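PDB 3DT5: uncharacterized protein AF_0924 from Archaeoglobus fulgidus, which is of unknown function but is probably a membrane protein, seen here as its C-terminal domain with a bound calcium ion. Local coordinates for residues E46-I51 / H69-A74. Numbering follows the deposited sequence.
Sequences EIETII and HFKFKA. With CA (calcium ion), chain B.
E48 OE2 accepts hydrogen bonds from two successive backbone amides of the loop that leads into strand 74-75. F70 N lies 2.6 Å from E48 OE2 and meets it nearly along the C-O axis; the bond is short but bent, 137° at the hydrogen. K71 N comes 2.9 Å from E48 OE2 in a nearly straight bond (169°), on the anti side and tilted from the carboxylate plane. A water also donates to OE2. The chain of E48 is bent at chi2 (-76°), which brings the carboxylate from the flank of helix 43-52 over to the loop. E48 CG lies only 3.2 Å from K71 CG, tight for two methylene carbons, and the two side chains cross at about a right angle. K71 NZ forms a salt bridge with D45 of the same helix. Beside this polar grip, I47 CD1 touches F70 CE2 at 3.5 Å, oblique to the ring. I51 CD1 reaches F70 CB at 3.9 Å. The ring of F70 continues into an aromatic core, edge-to-face with F34, W83 and W94. An alanine in place of E48 would probably leave the F70 and K71 amides without their shared acceptor and the loop less firmly tied to the helix. K71 O and A74 O bind the calcium ion, completed by E44 and D75. E48 OE2 thus probably helps to position K71, whose own O binds calcium, against the helix that also supplies E44, and its negative charge is probably eased by the two amides.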
# COMPACT_ATOMS: atom_id res chain seq x y z
N GLU A 46 3.45 11.17 -2.98
CA GLU A 46 2.15 10.48 -2.99
C GLU A 46 2.03 9.41 -1.90
O GLU A 46 1.01 9.30 -1.26
CB GLU A 46 1.82 9.88 -4.36
CG GLU A 46 1.62 10.92 -5.46
CD GLU A 46 1.72 10.29 -6.85
OE1 GLU A 46 1.92 9.05 -6.95
OE2 GLU A 46 1.60 11.04 -7.84
N ILE A 47 3.09 8.63 -1.68
CA ILE A 47 3.12 7.70 -0.58
C ILE A 47 3.03 8.46 0.76
O ILE A 47 2.26 8.06 1.64
CB ILE A 47 4.41 6.80 -0.60
CG1 ILE A 47 4.40 5.90 -1.87
CG2 ILE A 47 4.53 5.92 0.68
CD1 ILE A 47 5.72 5.25 -2.10
N GLU A 48 3.82 9.51 0.94
CA GLU A 48 3.72 10.29 2.18
C GLU A 48 2.30 10.74 2.44
O GLU A 48 1.81 10.67 3.58
CB GLU A 48 4.60 11.56 2.12
CG GLU A 48 6.01 11.28 2.35
CD GLU A 48 6.29 11.03 3.82
OE1 GLU A 48 5.72 11.73 4.69
OE2 GLU A 48 7.06 10.12 4.09
N THR A 49 1.66 11.24 1.39
CA THR A 49 0.28 11.67 1.46
C THR A 49 -0.68 10.56 1.83
O THR A 49 -1.54 10.73 2.72
CB THR A 49 -0.16 12.29 0.13
OG1 THR A 49 0.62 13.47 -0.04
CG2 THR A 49 -1.68 12.70 0.16
N ILE A 50 -0.52 9.40 1.18
CA ILE A 50 -1.39 8.24 1.55
C ILE A 50 -1.28 7.86 3.03
O ILE A 50 -2.29 7.58 3.69
CB ILE A 50 -1.14 7.02 0.62
CG1 ILE A 50 -1.62 7.34 -0.79
CG2 ILE A 50 -1.84 5.76 1.15
CD1 ILE A 50 -1.07 6.35 -1.86
N ILE A 51 -0.06 7.84 3.56
CA ILE A 51 0.16 7.30 4.89
C ILE A 51 -0.02 8.37 5.96
O ILE A 51 0.11 8.08 7.15
CB ILE A 51 1.50 6.53 5.00
CG1 ILE A 51 2.69 7.54 5.02
CG2 ILE A 51 1.53 5.41 3.89
CD1 ILE A 51 4.13 6.92 5.02
N HIS A 69 6.14 7.80 8.23
CA HIS A 69 7.15 8.51 7.44
C HIS A 69 7.73 7.56 6.42
O HIS A 69 7.85 6.37 6.68
CB HIS A 69 8.29 9.01 8.33
CG HIS A 69 7.86 10.01 9.36
ND1 HIS A 69 7.46 11.28 9.04
CD2 HIS A 69 7.78 9.92 10.71
CE1 HIS A 69 7.13 11.94 10.15
NE2 HIS A 69 7.31 11.12 11.18
N PHE A 70 8.12 8.06 5.26
CA PHE A 70 8.65 7.17 4.22
C PHE A 70 9.77 7.83 3.38
O PHE A 70 10.79 7.18 3.12
CB PHE A 70 7.55 6.70 3.26
CG PHE A 70 8.08 5.93 2.07
CD1 PHE A 70 8.57 4.64 2.23
CD2 PHE A 70 8.15 6.54 0.81
CE1 PHE A 70 9.11 3.94 1.12
CE2 PHE A 70 8.69 5.84 -0.30
CZ PHE A 70 9.15 4.53 -0.11
N LYS A 71 9.54 9.07 2.96
CA LYS A 71 10.39 9.79 2.00
C LYS A 71 11.88 9.67 2.29
O LYS A 71 12.67 9.46 1.38
CB LYS A 71 10.13 11.30 2.12
CG LYS A 71 9.03 11.84 1.30
CD LYS A 71 8.92 13.37 1.48
CE LYS A 71 10.10 14.11 0.86
NZ LYS A 71 9.73 14.92 -0.37
N PHE A 72 12.26 9.92 3.54
CA PHE A 72 13.67 9.96 3.85
C PHE A 72 14.23 8.61 4.30
O PHE A 72 15.36 8.54 4.78
CB PHE A 72 13.95 11.11 4.82
CG PHE A 72 13.57 12.46 4.25
CD1 PHE A 72 14.21 12.96 3.12
CD2 PHE A 72 12.53 13.21 4.82
CE1 PHE A 72 13.86 14.21 2.56
CE2 PHE A 72 12.14 14.46 4.27
CZ PHE A 72 12.82 14.97 3.15
N LYS A 73 13.47 7.54 4.11
CA LYS A 73 13.90 6.21 4.53
C LYS A 73 14.30 5.36 3.35
O LYS A 73 14.90 4.30 3.53
CB LYS A 73 12.78 5.45 5.28
CG LYS A 73 12.05 6.19 6.41
CD LYS A 73 12.94 6.56 7.50
CE LYS A 73 12.19 6.35 8.81
NZ LYS A 73 11.89 7.63 9.40
N ALA A 74 13.97 5.80 2.14
CA ALA A 74 14.18 4.94 0.96
C ALA A 74 14.24 5.79 -0.32
O ALA A 74 13.85 6.94 -0.30
CB ALA A 74 13.03 3.91 0.86
CA CA B . 13.76 9.21 -0.70
O HOH W 1 9.02 11.81 6.11